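Local coordinates for Lin2111 protein (Listeria innocua, PDB 3EDP) that probably acts as a DNA-binding transcription regulator of the GntR family, joining a winged-helix domain to a UTRA domain, its effector and target genes unknown, at residues A138-L143 and I191-L196; D100-Y105 and K129-S134. All blocks are in the same frame, centred on the assembly; numbering follows the deposited sequence.

Contact 1. Residues A138-L143 and I191-L196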
loop_
_atom_site.group_PDB
_atom_site.type_symbol
_atom_site.label_atom_id
_atom_site.label_comp_id
_atom_site.label_asym_id
_atom_site.label_seq_id
_atom_site.Cartn_x
_atom_site.Cartn_y
_atom_site.Cartn_z
ATOM N N ALA A 138 9.798 -17.669 5.810
ATOM C CA ALA A 138 9.803 -16.431 6.569
ATOM C C ALA A 138 10.018 -15.207 5.678
ATOM O O ALA A 138 10.816 -15.224 4.740
ATOM C CB ALA A 138 10.865 -16.492 7.666
ATOM N N THR A 139 9.284 -14.146 5.977
ATOM C CA THR A 139 9.492 -12.872 5.320
ATOM C C THR A 139 10.150 -11.903 6.291
ATOM O O THR A 139 10.098 -12.085 7.511
ATOM C CB THR A 139 8.174 -12.272 4.830
ATOM O OG1 THR A 139 7.338 -11.987 5.956
ATOM C CG2 THR A 139 7.454 -13.248 3.876
ATOM N N LEU A 140 10.764 -10.867 5.743
ATOM C CA LEU A 140 11.475 -9.897 6.556
ATOM C C LEU A 140 11.031 -8.494 6.172
ATOM O O LEU A 140 10.985 -8.148 4.991
ATOM C CB LEU A 140 12.983 -10.053 6.351
ATOM C CG LEU A 140 13.873 -8.979 6.966
ATOM C CD1 LEU A 140 13.872 -9.125 8.471
ATOM C CD2 LEU A 140 15.288 -9.111 6.427
ATOM N N ASP A 141 10.691 -7.692 7.170
ATOM C CA ASP A 141 10.294 -6.314 6.924
ATOM C C ASP A 141 11.214 -5.351 7.634
ATOM O O ASP A 141 11.627 -5.592 8.767
ATOM C CB ASP A 141 8.849 -6.061 7.367
ATOM C CG ASP A 141 7.842 -6.513 6.333
ATOM O OD1 ASP A 141 7.213 -5.640 5.697
ATOM O OD2 ASP A 141 7.694 -7.737 6.137
ATOM N N ARG A 142 11.541 -4.261 6.954
ATOM C CA ARG A 142 12.256 -3.169 7.586
ATOM C C ARG A 142 11.496 -1.868 7.347
ATOM O O ARG A 142 11.119 -1.552 6.214
ATOM C CB ARG A 142 13.700 -3.089 7.083
ATOM C CG ARG A 142 14.329 -1.710 7.216
ATOM C CD ARG A 142 15.747 -1.772 7.785
ATOM N NE ARG A 142 16.453 -3.006 7.444
ATOM C CZ ARG A 142 16.819 -3.356 6.211
ATOM N NH1 ARG A 142 16.526 -2.575 5.175
ATOM N NH2 ARG A 142 17.461 -4.501 6.012
ATOM N N LEU A 143 11.254 -1.142 8.434
ATOM C CA LEU A 143 10.541 0.132 8.416
ATOM C C LEU A 143 11.447 1.257 8.902
ATOM O O LEU A 143 12.192 1.103 9.881
ATOM C CB LEU A 143 9.352 0.077 9.366
ATOM C CG LEU A 143 7.976 -0.392 8.918
ATOM C CD1 LEU A 143 7.992 -1.873 8.581
ATOM C CD2 LEU A 143 6.974 -0.087 10.024
ATOM N N ILE A 191 19.790 -14.102 4.622
ATOM C CA ILE A 191 20.389 -15.351 5.070
ATOM C C ILE A 191 19.950 -15.655 6.496
ATOM O O ILE A 191 19.315 -16.676 6.761
ATOM C CB ILE A 191 21.930 -15.288 5.039
ATOM C CG1 ILE A 191 22.428 -15.013 3.622
ATOM C CG2 ILE A 191 22.536 -16.589 5.564
ATOM C CD1 ILE A 191 21.914 -15.989 2.612
ATOM N N LYS A 192 20.278 -14.748 7.411
ATOM C CA LYS A 192 20.048 -14.982 8.830
ATOM C C LYS A 192 18.569 -15.013 9.202
ATOM O O LYS A 192 18.136 -15.869 9.973
ATOM C CB LYS A 192 20.782 -13.934 9.673
ATOM C CG LYS A 192 20.324 -12.504 9.437
ATOM C CD LYS A 192 21.186 -11.504 10.199
ATOM C CE LYS A 192 20.731 -10.074 9.937
ATOM N NZ LYS A 192 21.642 -9.062 10.542
ATOM N N ASN A 193 17.792 -14.084 8.652
ATOM C CA ASN A 193 16.421 -13.894 9.107
ATOM C C ASN A 193 15.373 -14.726 8.381
ATOM O O ASN A 193 14.305 -15.003 8.933
ATOM C CB ASN A 193 16.052 -12.413 9.061
ATOM C CG ASN A 193 16.646 -11.636 10.218
ATOM O OD1 ASN A 193 17.431 -10.708 10.026
ATOM N ND2 ASN A 193 16.281 -12.024 11.433
HETATM N N MSE A 194 15.674 -15.121 7.149
HETATM C CA MSE A 194 14.704 -15.839 6.324
HETATM C C MSE A 194 15.200 -17.237 6.011
HETATM O O MSE A 194 14.533 -18.006 5.318
HETATM C CB MSE A 194 14.444 -15.082 5.021
HETATM C CG MSE A 194 13.831 -13.708 5.226
HETATM SE SE MSE A 194 13.924 -12.620 3.613
HETATM C CE MSE A 194 12.716 -13.648 2.457
ATOM N N HIS A 195 16.391 -17.544 6.513
ATOM C CA HIS A 195 16.975 -18.868 6.363
ATOM C C HIS A 195 17.116 -19.241 4.896
ATOM O O HIS A 195 16.611 -20.265 4.441
ATOM C CB HIS A 195 16.155 -19.897 7.139
ATOM C CG HIS A 195 16.051 -19.589 8.601
ATOM N ND1 HIS A 195 15.008 -18.862 9.137
ATOM C CD2 HIS A 195 16.873 -19.886 9.636
ATOM C CE1 HIS A 195 15.185 -18.738 10.440
ATOM N NE2 HIS A 195 16.309 -19.349 10.768
ATOM N N LEU A 196 17.809 -18.376 4.165
ATOM C CA LEU A 196 18.117 -18.608 2.765
ATOM C C LEU A 196 19.622 -18.803 2.614
ATOM O O LEU A 196 20.387 -18.532 3.542
ATOM C CB LEU A 196 17.644 -17.420 1.919
ATOM C CG LEU A 196 16.129 -17.192 1.865
ATOM C CD1 LEU A 196 15.782 -16.040 0.929
ATOM C CD2 LEU A 196 15.404 -18.461 1.434
#
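Selenomethionine Met194 lies against the strand backbone between Ala138 and Leu140, and this is the tight part of the contact. With CG anti to its own carbonyl carbon (chi1 -63°), the chain runs out to selenium and then bends at chi3 (66°), which brings CE back to 3.4 Å from Ala138 O. Met194 CB, CG and CE thus curl round one side of that oxygen, while SE packs 3.9 Å from Leu140 CB. Met194 also touches Tyr223 of strand 215-225. Ala138 CB points at the helix and comes within 4.0 Å of Asn193 O. Leu140 and Asn193 belong to the packed part too, crossing at an angle: Leu140 CG is anti to its backbone N (chi1 171°), carrying CD1 to 4.0 Å from Asn193 CB. No hydrogen bond joins the segments; the evidence is for van der Waals packing of the C-terminal part of helix 188-194 on one face of the antiparallel UTRA-domain sheet. His195, with positive phi, turns the chain out of the helix. The solvent side is looser. The residue preceding Asn193, exposed Lys192, contributes no contact, and in His195, also exposed, ND1 stays 5.0 Å from Ala138 CB.

Contact 2. Residues D100-Y105 and K129-S134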
loop_
_atom_site.group_PDB
_atom_site.type_symbol
_atom_site.label_atom_id
_atom_site.label_comp_id
_atom_site.label_asym_id
_atom_site.label_seq_id
_atom_site.Cartn_x
_atom_site.Cartn_y
_atom_site.Cartn_z
ATOM N N ASP A 100 7.386 -11.053 14.657
ATOM C CA ASP A 100 8.458 -11.179 15.637
ATOM C C ASP A 100 9.488 -10.068 15.445
ATOM O O ASP A 100 10.230 -10.064 14.459
ATOM C CB ASP A 100 9.128 -12.548 15.494
ATOM C CG ASP A 100 10.245 -12.769 16.504
ATOM O OD1 ASP A 100 10.189 -12.183 17.609
ATOM O OD2 ASP A 100 11.181 -13.541 16.192
ATOM N N ILE A 101 9.530 -9.126 16.386
ATOM C CA ILE A 101 10.444 -7.988 16.281
ATOM C C ILE A 101 11.895 -8.391 16.540
ATOM O O ILE A 101 12.208 -9.025 17.544
ATOM C CB ILE A 101 10.041 -6.839 17.230
ATOM C CG1 ILE A 101 8.589 -6.437 16.993
ATOM C CG2 ILE A 101 10.950 -5.637 17.035
ATOM C CD1 ILE A 101 8.186 -5.200 17.756
ATOM N N LYS A 102 12.777 -8.023 15.620
ATOM C CA LYS A 102 14.186 -8.361 15.735
ATOM C C LYS A 102 14.995 -7.168 16.226
ATOM O O LYS A 102 15.986 -7.326 16.926
ATOM C CB LYS A 102 14.739 -8.801 14.374
ATOM C CG LYS A 102 13.922 -9.866 13.663
ATOM C CD LYS A 102 14.321 -11.270 14.078
ATOM C CE LYS A 102 13.519 -11.752 15.266
ATOM N NZ LYS A 102 13.715 -13.212 15.489
ATOM N N ASP A 103 14.572 -5.977 15.833
ATOM C CA ASP A 103 15.338 -4.764 16.055
ATOM C C ASP A 103 14.401 -3.569 16.118
ATOM O O ASP A 103 13.455 -3.463 15.325
ATOM C CB ASP A 103 16.320 -4.544 14.903
ATOM C CG ASP A 103 17.698 -5.067 15.205
ATOM O OD1 ASP A 103 18.166 -4.866 16.347
ATOM O OD2 ASP A 103 18.316 -5.668 14.298
ATOM N N PHE A 104 14.680 -2.666 17.053
ATOM C CA PHE A 104 13.971 -1.400 17.141
ATOM C C PHE A 104 14.922 -0.384 17.765
ATOM O O PHE A 104 15.247 -0.475 18.947
ATOM C CB PHE A 104 12.690 -1.564 17.971
ATOM C CG PHE A 104 11.875 -0.301 18.115
ATOM C CD1 PHE A 104 11.913 0.690 17.147
ATOM C CD2 PHE A 104 11.041 -0.124 19.212
ATOM C CE1 PHE A 104 11.147 1.849 17.277
ATOM C CE2 PHE A 104 10.282 1.031 19.354
ATOM C CZ PHE A 104 10.331 2.017 18.382
ATOM N N TYR A 105 15.393 0.569 16.972
ATOM C CA TYR A 105 16.309 1.566 17.512
ATOM C C TYR A 105 16.302 2.869 16.721
ATOM O O TYR A 105 15.718 2.956 15.636
ATOM C CB TYR A 105 17.735 1.005 17.604
ATOM C CG TYR A 105 18.355 0.730 16.251
ATOM C CD1 TYR A 105 19.314 1.579 15.719
ATOM C CD2 TYR A 105 17.969 -0.370 15.503
ATOM C CE1 TYR A 105 19.881 1.333 14.483
ATOM C CE2 TYR A 105 18.529 -0.628 14.267
ATOM C CZ TYR A 105 19.484 0.227 13.761
ATOM O OH TYR A 105 20.048 -0.023 12.530
ATOM N N LYS A 129 12.823 -3.667 12.563
ATOM C CA LYS A 129 12.950 -4.869 11.767
ATOM C C LYS A 129 12.077 -5.958 12.368
ATOM O O LYS A 129 12.146 -6.220 13.574
ATOM C CB LYS A 129 14.408 -5.325 11.727
ATOM C CG LYS A 129 14.682 -6.428 10.713
ATOM C CD LYS A 129 16.125 -6.901 10.789
ATOM C CE LYS A 129 17.090 -5.732 10.974
ATOM N NZ LYS A 129 16.935 -4.670 9.931
ATOM N N PHE A 130 11.244 -6.579 11.540
ATOM C CA PHE A 130 10.468 -7.732 11.990
ATOM C C PHE A 130 10.353 -8.858 10.962
ATOM O O PHE A 130 10.563 -8.664 9.767
ATOM C CB PHE A 130 9.085 -7.328 12.515
ATOM C CG PHE A 130 8.160 -6.769 11.469
ATOM C CD1 PHE A 130 7.385 -7.610 10.686
ATOM C CD2 PHE A 130 8.036 -5.400 11.295
ATOM C CE1 PHE A 130 6.524 -7.097 9.732
ATOM C CE2 PHE A 130 7.171 -4.880 10.350
ATOM C CZ PHE A 130 6.417 -5.732 9.564
ATOM N N VAL A 131 10.024 -10.041 11.462
ATOM C CA VAL A 131 10.006 -11.256 10.669
ATOM C C VAL A 131 8.659 -11.926 10.878
ATOM O O VAL A 131 8.038 -11.789 11.933
ATOM C CB VAL A 131 11.150 -12.214 11.090
ATOM C CG1 VAL A 131 10.800 -13.654 10.763
ATOM C CG2 VAL A 131 12.465 -11.809 10.430
ATOM N N GLN A 132 8.204 -12.645 9.865
ATOM C CA GLN A 132 6.875 -13.224 9.887
ATOM C C GLN A 132 6.921 -14.549 9.144
ATOM O O GLN A 132 7.440 -14.616 8.031
ATOM C CB GLN A 132 5.921 -12.263 9.187
ATOM C CG GLN A 132 4.455 -12.496 9.430
ATOM C CD GLN A 132 3.614 -11.427 8.763
ATOM O OE1 GLN A 132 4.147 -10.483 8.172
ATOM N NE2 GLN A 132 2.298 -11.566 8.853
ATOM N N LYS A 133 6.401 -15.607 9.758
ATOM C CA LYS A 133 6.304 -16.894 9.073
ATOM C C LYS A 133 5.150 -16.861 8.074
ATOM O O LYS A 133 4.065 -16.374 8.390
ATOM C CB LYS A 133 6.120 -18.037 10.069
ATOM C CG LYS A 133 7.370 -18.367 10.883
ATOM C CD LYS A 133 7.981 -17.111 11.493
ATOM C CE LYS A 133 8.919 -17.424 12.645
ATOM N NZ LYS A 133 9.272 -16.182 13.399
ATOM N N SER A 134 5.389 -17.363 6.866
ATOM C CA SER A 134 4.369 -17.343 5.822
ATOM C C SER A 134 4.283 -18.672 5.077
ATOM O O SER A 134 4.785 -19.696 5.546
ATOM C CB SER A 134 4.624 -16.201 4.829
ATOM O OG SER A 134 5.599 -16.555 3.863
#
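Asp100 pairs with Val131 through two backbone hydrogen bonds, Asp100 N to Val131 O (2.9 Å) and Val131 N to Asp100 O, the first nearly straight at 163°. The Asp100 carbonyl oxygen also receives a CA-H...O contact from Phe130. The Asp100 carboxylate turns to the Val131 face, where OD2 is met from above its plane by Lys102 NZ at 2.7 Å, a salt bridge within the strand; the Lys133 ammonium lies nearby, beyond salt-bridge range, and would probably add to the positive field there. Ile101 forms the non-hydrogen-bonded pair with Phe130, both side chains on the opposite face; Ile101 continues onto Met85 and Thr86 of helix 79-86. At Lys102 the pairing slips by one residue. Lys102 N donates to Lys129 O (2.8 Å), and Asp103 N makes a weak second bond to the same oxygen, so two successive residues face Lys129: a classic beta bulge between antiparallel strands of the UTRA-domain sheet. Lys102 lies on the face of Asp100, and the extra residue brings Asp103 to that face too. Bends at chi2 (-87°) and chi3 fold the Lys102 chain back toward the Asp100 carboxylate, its CG passing 4.0 Å from Val131 CG2. Lys129 N donates to Asp103 O at 2.8 Å, restoring regular pairing. The side chains of Asp103 and Lys129 then run alongside each other, pointing the same way, with CB atoms 3.8 Å apart and Asp103 OD2 3.5 Å from Lys129 CE. They form no salt bridge, although a weaker attraction may remain; bends at chi3 and chi4 take Lys129 NZ to its strongest partner, Glu189 of helix 188-194. Asp103 OD1 makes a weak hydrogen bond to a glycerol, probably from the crystallisation liquor.

The contacts come in series along the chain, contact 2 closing before contact 1 opens, with centres about 8 Å apart. Strands 99-108, 124-134 and 137-146 are consecutive neighbours in one antiparallel sheet: contact 2 joins the first two, and contact 1 packs helix 188-194 on the third. Probable backbone hydrogen bonds, Asp141 N to Phe130 O and Thr139 N to Gln132 O, both 2.8 Å, pair strands 124-134 and 137-146; Asn193 adds a packing link, its ND2 3.4 Å from Lys102 CD. Through Asn193 the helix end touches all three strands on one face, within the UTRA domain, a fold that in related GntR regulators binds small-molecule effectors.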